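Local coordinates for guanine deaminase (PDB 6OHB), which catalyses the zinc-dependent hydrolytic deamination of guanine to xanthine and ammonia, the step that converts guanine to xanthine in purine degradation, at residues K190-R195 / L202-T207; A151-A156 / E194-N199; V168-N173 / Y177-A182. One frame throughout, in Å; residues are numbered along the deposited sequence.

Contact 1. Residues K190-R195 / L202-T207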
loop_
_atom_site.group_PDB
_atom_site.type_symbol
_atom_site.label_atom_id
_atom_site.label_comp_id
_atom_site.label_asym_id
_atom_site.label_seq_id
_atom_site.Cartn_x
_atom_site.Cartn_y
_atom_site.Cartn_z
ATOM N N LYS A 190 -3.265 26.708 -27.862
ATOM C CA LYS A 190 -4.011 27.964 -27.856
ATOM C C LYS A 190 -5.500 27.721 -28.077
ATOM O O LYS A 190 -6.337 28.359 -27.430
ATOM C CB LYS A 190 -3.466 28.924 -28.917
ATOM C CG LYS A 190 -3.902 30.371 -28.705
ATOM C CD LYS A 190 -3.550 31.261 -29.895
ATOM C CE LYS A 190 -3.625 32.739 -29.515
ATOM N NZ LYS A 190 -3.607 33.647 -30.693
ATOM N N GLU A 191 -5.851 26.804 -28.983
ATOM C CA GLU A 191 -7.265 26.509 -29.201
ATOM C C GLU A 191 -7.898 25.902 -27.955
ATOM O O GLU A 191 -9.039 26.235 -27.600
ATOM C CB GLU A 191 -7.445 25.574 -30.394
ATOM C CG GLU A 191 -8.895 25.163 -30.604
ATOM C CD GLU A 191 -9.100 24.335 -31.855
ATOM O OE1 GLU A 191 -8.444 24.631 -32.876
ATOM O OE2 GLU A 191 -9.916 23.390 -31.817
ATOM N N LEU A 192 -7.173 25.012 -27.272
ATOM C CA LEU A 192 -7.721 24.431 -26.049
ATOM C C LEU A 192 -7.867 25.483 -24.950
ATOM O O LEU A 192 -8.844 25.456 -24.189
ATOM C CB LEU A 192 -6.852 23.258 -25.596
ATOM C CG LEU A 192 -6.966 22.063 -26.551
ATOM C CD1 LEU A 192 -5.875 21.039 -26.299
ATOM C CD2 LEU A 192 -8.347 21.417 -26.464
ATOM N N ILE A 193 -6.913 26.418 -24.850
ATOM C CA ILE A 193 -7.033 27.516 -23.889
ATOM C C ILE A 193 -8.261 28.359 -24.202
ATOM O O ILE A 193 -9.026 28.732 -23.303
ATOM C CB ILE A 193 -5.757 28.379 -23.878
ATOM C CG1 ILE A 193 -4.588 27.617 -23.265
ATOM C CG2 ILE A 193 -5.996 29.678 -23.105
ATOM C CD1 ILE A 193 -3.232 28.208 -23.599
ATOM N N GLU A 194 -8.469 28.674 -25.483
ATOM C CA GLU A 194 -9.590 29.521 -25.867
ATOM C C GLU A 194 -10.926 28.822 -25.666
ATOM O O GLU A 194 -11.941 29.489 -25.437
ATOM C CB GLU A 194 -9.450 29.936 -27.331
ATOM C CD GLU A 194 -8.474 33.018 -27.148
ATOM O OE1 GLU A 194 -7.546 32.728 -26.363
ATOM O OE2 GLU A 194 -9.681 33.022 -26.817
ATOM N N ARG A 195 -10.954 27.493 -25.741
ATOM C CA ARG A 195 -12.221 26.795 -25.563
ATOM C C ARG A 195 -12.525 26.459 -24.109
ATOM O O ARG A 195 -13.697 26.489 -23.710
ATOM C CB ARG A 195 -12.236 25.500 -26.382
ATOM C CG ARG A 195 -13.527 24.700 -26.248
ATOM C CD ARG A 195 -13.551 23.514 -27.193
ATOM N N LEU A 202 -13.333 24.984 -14.997
ATOM C CA LEU A 202 -12.204 24.347 -15.653
ATOM C C LEU A 202 -11.049 25.330 -15.807
ATOM O O LEU A 202 -11.241 26.549 -15.865
ATOM C CB LEU A 202 -12.615 23.812 -17.025
ATOM C CG LEU A 202 -13.753 22.791 -17.017
ATOM C CD1 LEU A 202 -14.130 22.394 -18.435
ATOM C CD2 LEU A 202 -13.367 21.563 -16.197
ATOM N N LEU A 203 -9.836 24.782 -15.857
ATOM C CA LEU A 203 -8.619 25.569 -15.991
ATOM C C LEU A 203 -7.637 24.814 -16.874
ATOM O O LEU A 203 -7.623 23.580 -16.894
ATOM C CB LEU A 203 -7.984 25.860 -14.622
ATOM C CG LEU A 203 -8.867 26.574 -13.594
ATOM C CD1 LEU A 203 -8.310 26.433 -12.185
ATOM C CD2 LEU A 203 -9.029 28.041 -13.965
ATOM N N TYR A 204 -6.812 25.560 -17.605
ATOM C CA TYR A 204 -5.863 24.972 -18.541
ATOM C C TYR A 204 -4.437 25.094 -18.019
ATOM O O TYR A 204 -4.065 26.105 -17.418
ATOM C CB TYR A 204 -5.965 25.616 -19.930
ATOM C CG TYR A 204 -5.142 24.879 -20.970
ATOM C CD1 TYR A 204 -3.782 25.147 -21.129
ATOM C CD2 TYR A 204 -5.716 23.909 -21.778
ATOM C CE1 TYR A 204 -3.027 24.469 -22.062
ATOM C CE2 TYR A 204 -4.968 23.231 -22.714
ATOM C CZ TYR A 204 -3.624 23.512 -22.850
ATOM O OH TYR A 204 -2.872 22.838 -23.779
ATOM N N ALA A 205 -3.636 24.059 -18.273
ATOM C CA ALA A 205 -2.224 24.038 -17.917
ATOM C C ALA A 205 -1.391 23.803 -19.169
ATOM O O ALA A 205 -1.626 22.835 -19.896
ATOM C CB ALA A 205 -1.930 22.952 -16.881
ATOM N N ILE A 206 -0.435 24.696 -19.429
ATOM C CA ILE A 206 0.538 24.461 -20.489
ATOM C C ILE A 206 1.422 23.300 -20.059
ATOM O O ILE A 206 2.128 23.380 -19.047
ATOM C CB ILE A 206 1.370 25.715 -20.775
ATOM C CG1 ILE A 206 0.474 26.851 -21.268
ATOM C CG2 ILE A 206 2.446 25.401 -21.803
ATOM C CD1 ILE A 206 0.837 28.189 -20.680
ATOM N N THR A 207 1.385 22.212 -20.822
ATOM C CA THR A 207 1.882 20.919 -20.362
ATOM C C THR A 207 2.888 20.352 -21.355
ATOM O O THR A 207 2.542 19.528 -22.216
ATOM C CB THR A 207 0.719 19.947 -20.146
ATOM O OG1 THR A 207 -0.312 20.593 -19.389
ATOM C CG2 THR A 207 1.171 18.731 -19.393
#
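Y204 meets I193 and L192 in a contact that can be read outward along the tyrosine, from the strand backbone to the hydroxyl. At its root, CB of Y204 lies 4.1 Å from CG1 of I193, the first sign that this branch will run over the ring. With CG anti to the backbone N of Y204 (chi1 -171°), the ring leaves strand 203-208 in the direction of helix 182-196. CD1 of Y204 then comes within 3.4 Å of CG1 of I193. That methylene stands over one face of the ring, 3.7 Å from the centroid of Y204 and 24° off its normal, so the contact is a CH-pi interaction displaced a little toward the rim. The two side chains cross at about a right angle, and CD1 of I193 also comes to 4.0 Å from CE1 of Y204. Across the ring, CE2 of Y204 rests 3.4 Å from CB of L192, which approaches obliquely. At the tip, the hydroxyl passes beyond this apolar pair: OH accepts a hydrogen bond from the backbone N of K167 on strand 164-169 and has a weak one with S189 OG.

All three touching residues are buried, and they join the helix to the second strand of a beta-alpha-beta crossover in the amidohydrolase barrel. L192 also packs on K167 and D150, while I193 also reaches Y229. The example illustrates how one amphipathic side chain can serve two layers at once. Its hydrocarbon ring gives the helix a flat apolar surface to press against, whereas its single polar atom, deep in the interior, is satisfied by the neighbouring strand. Apolar packing joins helix and strand, while the hydroxyl's bond to K167 would limit how the ring can shift.

Contact 2. Residues A151-A156 / E194-N199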
loop_
_atom_site.group_PDB
_atom_site.type_symbol
_atom_site.label_atom_id
_atom_site.label_comp_id
_atom_site.label_asym_id
_atom_site.label_seq_id
_atom_site.Cartn_x
_atom_site.Cartn_y
_atom_site.Cartn_z
ATOM N N ALA A 151 -12.263 15.487 -24.885
ATOM C CA ALA A 151 -13.117 14.489 -24.245
ATOM C C ALA A 151 -13.030 14.579 -22.725
ATOM O O ALA A 151 -14.052 14.509 -22.023
ATOM C CB ALA A 151 -12.731 13.089 -24.723
ATOM N N LEU A 152 -11.811 14.724 -22.199
ATOM C CA LEU A 152 -11.620 14.842 -20.757
ATOM C C LEU A 152 -12.322 16.079 -20.205
ATOM O O LEU A 152 -13.010 16.013 -19.175
ATOM C CB LEU A 152 -10.128 14.882 -20.434
ATOM C CG LEU A 152 -9.803 15.080 -18.956
ATOM C CD1 LEU A 152 -10.111 13.804 -18.189
ATOM C CD2 LEU A 152 -8.354 15.499 -18.769
ATOM N N PHE A 153 -12.150 17.223 -20.876
ATOM C CA PHE A 153 -12.785 18.457 -20.428
ATOM C C PHE A 153 -14.304 18.360 -20.515
ATOM O O PHE A 153 -15.014 18.902 -19.662
ATOM C CB PHE A 153 -12.265 19.643 -21.238
ATOM C CG PHE A 153 -11.078 20.326 -20.618
ATOM C CD1 PHE A 153 -11.069 20.643 -19.270
ATOM C CD2 PHE A 153 -9.973 20.651 -21.383
ATOM C CE1 PHE A 153 -9.979 21.272 -18.697
ATOM C CE2 PHE A 153 -8.879 21.282 -20.817
ATOM C CZ PHE A 153 -8.882 21.591 -19.473
ATOM N N GLU A 154 -14.825 17.665 -21.532
ATOM C CA GLU A 154 -16.270 17.474 -21.628
ATOM C C GLU A 154 -16.788 16.695 -20.427
ATOM O O GLU A 154 -17.785 17.081 -19.796
ATOM C CB GLU A 154 -16.616 16.714 -22.908
ATOM C CG GLU A 154 -16.636 17.508 -24.191
ATOM C CD GLU A 154 -17.328 16.735 -25.299
ATOM O OE1 GLU A 154 -17.260 17.165 -26.468
ATOM O OE2 GLU A 154 -17.941 15.688 -24.994
ATOM N N ALA A 155 -16.100 15.598 -20.090
ATOM C CA ALA A 155 -16.506 14.797 -18.938
ATOM C C ALA A 155 -16.451 15.612 -17.650
ATOM O O ALA A 155 -17.370 15.546 -16.825
ATOM C CB ALA A 155 -15.628 13.550 -18.825
ATOM N N ALA A 156 -15.386 16.394 -17.463
ATOM C CA ALA A 156 -15.265 17.185 -16.239
ATOM C C ALA A 156 -16.303 18.304 -16.174
ATOM O O ALA A 156 -16.808 18.628 -15.092
ATOM C CB ALA A 156 -13.852 17.755 -16.122
ATOM N N GLU A 194 -8.469 28.674 -25.483
ATOM C CA GLU A 194 -9.590 29.521 -25.867
ATOM C C GLU A 194 -10.926 28.822 -25.666
ATOM O O GLU A 194 -11.941 29.489 -25.437
ATOM C CB GLU A 194 -9.450 29.936 -27.331
ATOM C CD GLU A 194 -8.474 33.018 -27.148
ATOM O OE1 GLU A 194 -7.546 32.728 -26.363
ATOM O OE2 GLU A 194 -9.681 33.022 -26.817
ATOM N N ARG A 195 -10.954 27.493 -25.741
ATOM C CA ARG A 195 -12.221 26.795 -25.563
ATOM C C ARG A 195 -12.525 26.459 -24.109
ATOM O O ARG A 195 -13.697 26.489 -23.710
ATOM C CB ARG A 195 -12.236 25.500 -26.382
ATOM C CG ARG A 195 -13.527 24.700 -26.248
ATOM C CD ARG A 195 -13.551 23.514 -27.193
ATOM N N TRP A 196 -11.503 26.204 -23.290
ATOM C CA TRP A 196 -11.724 25.603 -21.983
ATOM C C TRP A 196 -11.187 26.407 -20.814
ATOM O O TRP A 196 -11.694 26.240 -19.703
ATOM C CB TRP A 196 -11.090 24.200 -21.922
ATOM C CG TRP A 196 -11.699 23.189 -22.857
ATOM C CD1 TRP A 196 -11.088 22.589 -23.917
ATOM C CD2 TRP A 196 -13.029 22.654 -22.805
ATOM N NE1 TRP A 196 -11.954 21.719 -24.535
ATOM C CE2 TRP A 196 -13.152 21.740 -23.872
ATOM C CE3 TRP A 196 -14.127 22.860 -21.963
ATOM C CZ2 TRP A 196 -14.329 21.033 -24.121
ATOM C CZ3 TRP A 196 -15.294 22.157 -22.209
ATOM C CH2 TRP A 196 -15.384 21.255 -23.280
ATOM N N HIS A 197 -10.173 27.248 -21.010
ATOM C CA HIS A 197 -9.625 27.983 -19.879
ATOM C C HIS A 197 -10.682 28.930 -19.317
ATOM O O HIS A 197 -11.267 29.737 -20.046
ATOM C CB HIS A 197 -8.366 28.749 -20.284
ATOM C CG HIS A 197 -7.655 29.381 -19.128
ATOM N ND1 HIS A 197 -7.283 28.669 -18.008
ATOM C CD2 HIS A 197 -7.260 30.658 -18.911
ATOM C CE1 HIS A 197 -6.686 29.479 -17.151
ATOM N NE2 HIS A 197 -6.657 30.691 -17.675
ATOM N N LYS A 198 -10.927 28.813 -18.011
ATOM C CA LYS A 198 -11.984 29.547 -17.310
ATOM C C LYS A 198 -13.366 29.279 -17.910
ATOM O O LYS A 198 -14.279 30.099 -17.786
ATOM C CB LYS A 198 -11.690 31.053 -17.286
ATOM C CG LYS A 198 -10.402 31.427 -16.547
ATOM C CD LYS A 198 -10.570 32.711 -15.732
ATOM C CE LYS A 198 -10.894 33.915 -16.614
ATOM N NZ LYS A 198 -9.675 34.525 -17.227
ATOM N N ASN A 199 -13.553 28.109 -18.521
ATOM C CA ASN A 199 -14.886 27.643 -18.910
ATOM C C ASN A 199 -15.512 26.961 -17.697
ATOM O O ASN A 199 -15.186 25.819 -17.369
ATOM C CB ASN A 199 -14.802 26.704 -20.109
ATOM C CG ASN A 199 -16.168 26.266 -20.618
ATOM O OD1 ASN A 199 -17.166 26.323 -19.904
ATOM N ND2 ASN A 199 -16.208 25.810 -21.863
#
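F153 and W196 lie against each other as an offset stack, the phenyl ring stacked over the five-membered half of the indole, with centroids 4.4 Å apart and planes inclined by 25°. The two side chains slide past one another in opposite directions, so each places its CB over the other's ring. CB of F153 stands 3.5 Å from the centroid of the six-membered ring of W196, and CB of W196 sits 3.9 Å from the centroid of the F153 ring. Both are CH-pi contacts, and the pairing is thus reciprocal. CD2 of F153 comes within 3.4 Å of both CD1 and CG of W196. At the far end of the indole, CH2 of W196 comes to 4.1 Å from CG of E154, a looser contact toward the exposed side.

A second shell fixes the indole. Its opposite face is covered by CG of R195, and its NE1 is hydrogen-bonded to OD1 of D150, which would limit its rotation. Behind it the chain turns away in a type II beta turn from W196 to N199, closed by N199 N to W196 O at 2.9 Å. The side chain of N199 folds back as well, its ND2 donating to R195 O at 3.2 Å in the carbonyl plane. Replacing the tryptophan with alanine is likely to strip F153 of the indole packed on its face and leave OD1 of D150 without the N-H it now accepts from.

The stack joins two helices on the outside of the barrel, 146-158 and the last turn of 182-196. Beneath it, F153 touches A165 of strand 164-169, and L202, leading into strand 203-208, packs on both rings; helix 146-158 also packs through L152 and A155 on helix 116-132.

Contact 3. Residues V168-N173 / Y177-A182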
loop_
_atom_site.group_PDB
_atom_site.type_symbol
_atom_site.label_atom_id
_atom_site.label_comp_id
_atom_site.label_asym_id
_atom_site.label_seq_id
_atom_site.Cartn_x
_atom_site.Cartn_y
_atom_site.Cartn_z
ATOM N N VAL A 168 -0.523 17.568 -23.962
ATOM C CA VAL A 168 0.903 17.291 -23.847
ATOM C C VAL A 168 1.629 17.880 -25.049
ATOM O O VAL A 168 1.198 17.716 -26.197
ATOM C CB VAL A 168 1.153 15.779 -23.740
ATOM C CG1 VAL A 168 2.648 15.493 -23.718
ATOM C CG2 VAL A 168 0.483 15.208 -22.507
ATOM N N MET A 169 2.711 18.608 -24.785
ATOM C CA MET A 169 3.583 19.134 -25.825
ATOM C C MET A 169 4.847 18.283 -25.873
ATOM O O MET A 169 5.605 18.242 -24.897
ATOM C CB MET A 169 3.917 20.602 -25.550
ATOM C CG MET A 169 2.690 21.496 -25.397
ATOM S SD MET A 169 3.075 23.195 -24.910
ATOM C CE MET A 169 4.560 23.499 -25.856
ATOM N N MET A 170 5.073 17.611 -27.003
ATOM C CA MET A 170 6.265 16.780 -27.180
ATOM C C MET A 170 6.523 16.588 -28.669
ATOM O O MET A 170 5.687 16.009 -29.372
ATOM C CB MET A 170 6.103 15.432 -26.470
ATOM C CG MET A 170 4.755 14.760 -26.686
ATOM S SD MET A 170 4.624 13.156 -25.869
ATOM C CE MET A 170 6.236 12.473 -26.220
ATOM N N ASP A 171 7.678 17.057 -29.153
ATOM C CA ASP A 171 7.978 17.012 -30.582
ATOM C C ASP A 171 9.236 16.220 -30.932
ATOM O O ASP A 171 9.625 16.202 -32.106
ATOM C CB ASP A 171 8.077 18.433 -31.156
ATOM C CG ASP A 171 9.275 19.207 -30.632
ATOM O OD1 ASP A 171 9.852 18.807 -29.599
ATOM O OD2 ASP A 171 9.634 20.229 -31.256
ATOM N N ARG A 172 9.884 15.570 -29.966
ATOM C CA ARG A 172 11.088 14.807 -30.272
ATOM C C ARG A 172 11.271 13.684 -29.258
ATOM O O ARG A 172 10.638 13.666 -28.199
ATOM C CB ARG A 172 12.327 15.711 -30.305
ATOM C CG ARG A 172 12.818 16.149 -28.940
ATOM C CD ARG A 172 14.019 17.069 -29.065
ATOM N NE ARG A 172 14.479 17.548 -27.765
ATOM C CZ ARG A 172 15.496 18.389 -27.594
ATOM N NH1 ARG A 172 16.166 18.848 -28.642
ATOM N NH2 ARG A 172 15.843 18.771 -26.373
ATOM N N ASN A 173 12.137 12.729 -29.621
ATOM C CA ASN A 173 12.580 11.651 -28.729
ATOM C C ASN A 173 11.419 10.777 -28.262
ATOM O O ASN A 173 11.333 10.396 -27.092
ATOM C CB ASN A 173 13.356 12.207 -27.534
ATOM C CG ASN A 173 14.726 12.716 -27.917
ATOM O OD1 ASN A 173 15.377 12.161 -28.803
ATOM N ND2 ASN A 173 15.173 13.778 -27.258
ATOM N N TYR A 177 4.041 8.352 -33.706
ATOM C CA TYR A 177 2.604 8.431 -33.477
ATOM C C TYR A 177 2.238 9.311 -32.288
ATOM O O TYR A 177 1.051 9.586 -32.090
ATOM C CB TYR A 177 2.016 7.025 -33.299
ATOM C CG TYR A 177 2.652 6.180 -32.211
ATOM C CD1 TYR A 177 2.465 6.479 -30.864
ATOM C CD2 TYR A 177 3.419 5.067 -32.533
ATOM C CE1 TYR A 177 3.038 5.706 -29.871
ATOM C CE2 TYR A 177 3.993 4.286 -31.546
ATOM C CZ TYR A 177 3.799 4.610 -30.216
ATOM O OH TYR A 177 4.369 3.836 -29.228
ATOM N N LEU A 178 3.216 9.753 -31.493
ATOM C CA LEU A 178 2.956 10.534 -30.288
ATOM C C LEU A 178 3.691 11.873 -30.289
ATOM O O LEU A 178 3.911 12.454 -29.222
ATOM C CB LEU A 178 3.330 9.727 -29.044
ATOM C CG LEU A 178 2.425 9.928 -27.828
ATOM C CD1 LEU A 178 1.153 9.108 -27.970
ATOM C CD2 LEU A 178 3.162 9.586 -26.541
ATOM N N LEU A 179 4.089 12.368 -31.459
ATOM C CA LEU A 179 4.834 13.615 -31.576
ATOM C C LEU A 179 3.988 14.690 -32.241
ATOM O O LEU A 179 3.194 14.402 -33.142
ATOM C CB LEU A 179 6.121 13.420 -32.381
ATOM C CG LEU A 179 7.204 12.547 -31.757
ATOM C CD1 LEU A 179 8.410 12.463 -32.685
ATOM C CD2 LEU A 179 7.596 13.092 -30.394
ATOM N N ASP A 180 4.158 15.929 -31.786
ATOM C CA ASP A 180 3.641 17.088 -32.489
ATOM C C ASP A 180 4.812 17.851 -33.121
ATOM O O ASP A 180 5.919 17.311 -33.265
ATOM C CB ASP A 180 2.802 17.942 -31.524
ATOM C CG ASP A 180 3.544 18.301 -30.237
ATOM O OD1 ASP A 180 4.774 18.510 -30.278
ATOM O OD2 ASP A 180 2.887 18.384 -29.176
ATOM N N THR A 181 4.563 19.097 -33.503
ATOM C CA THR A 181 5.601 20.029 -33.912
ATOM C C THR A 181 5.464 21.278 -33.053
ATOM O O THR A 181 4.448 21.474 -32.386
ATOM C CB THR A 181 5.495 20.385 -35.403
ATOM O OG1 THR A 181 4.323 21.180 -35.629
ATOM C CG2 THR A 181 5.411 19.121 -36.252
ATOM N N ALA A 182 6.501 22.117 -33.055
ATOM C CA ALA A 182 6.448 23.352 -32.273
ATOM C C ALA A 182 5.240 24.204 -32.659
ATOM O O ALA A 182 4.471 24.644 -31.793
ATOM C CB ALA A 182 7.748 24.138 -32.448
HETATM O O HOH W 1 8.124 16.587 -34.272
#
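D171 and L179 bring their CA atoms to 4.7 Å where the chain leaving strand 164-169 crosses, at 84° by end-to-end direction, the run leading into helix 182-196. M170 and D180 exchange the bonds that pin this crossing. N of D180 donates to O of M170 at 2.9 Å, and the carboxylate answers: N of M170 donates to OD2 of D180 at 3.2 Å with a nearly straight geometry (164°), on the syn side and tilted out of the carboxylate plane. A weak second branch runs from N of M170 to OD1 of D180. This return is possible because CG of D180 lies between its own backbone N and carbonyl carbon (chi1 53°), which folds the carboxylate back over M170.

The fold-back has a price, since OD1 of D180 is left 2.8 Å from O of M170, two acceptors side by side. The crowding is probably eased by outside partners: OD1 also takes a hydrogen bond from Q218 NE2, and OD2 forms a salt bridge with K167 NZ.

The apolar side chains flank these bonds. SD of M170 lies 3.5 Å from O of L178 and 3.9 Å from CD2 of L178, the two side chains crossing aslant, and the methionine also packs on R209, a residue that probably binds substrate. CD2 of L179 reaches 3.4 Å from N of R172. A water donates to O of D171 and to O of D180, bridging the two segments, while D171 turns its OD2 to S215. T181 is the N-cap of helix 182-196, its OG1 accepting from the backbone N of S184.

The case shows an aspartate side chain and its own backbone N together clasping one residue of an irregular loop. Its charge, gripped by lysine and glutamine, would probably be kept ionised.

Contacts 1 and 2 adjoin, their centres about 8 Å apart, and share helix 182-196; H197 ND1 probably bonds Y204 N (3.2 Å). Contact 3 lies about 17 Å, centre to centre, from contact 1, but neighbouring strands join them, with M169 N and T207 O 2.7 Å apart in a probable hydrogen bond. Contacts 2 and 3 do not touch (nearest atoms about 10 Å apart), though contact 3 is nested within the loop contact 2 closes. Contact 3 approaches the active site: the V168 side chain is about 9 Å from the zinc ion, bound by H82, H84, H237 and D327, and the M170 side chain about 3 Å from that of R209, which probably binds substrate.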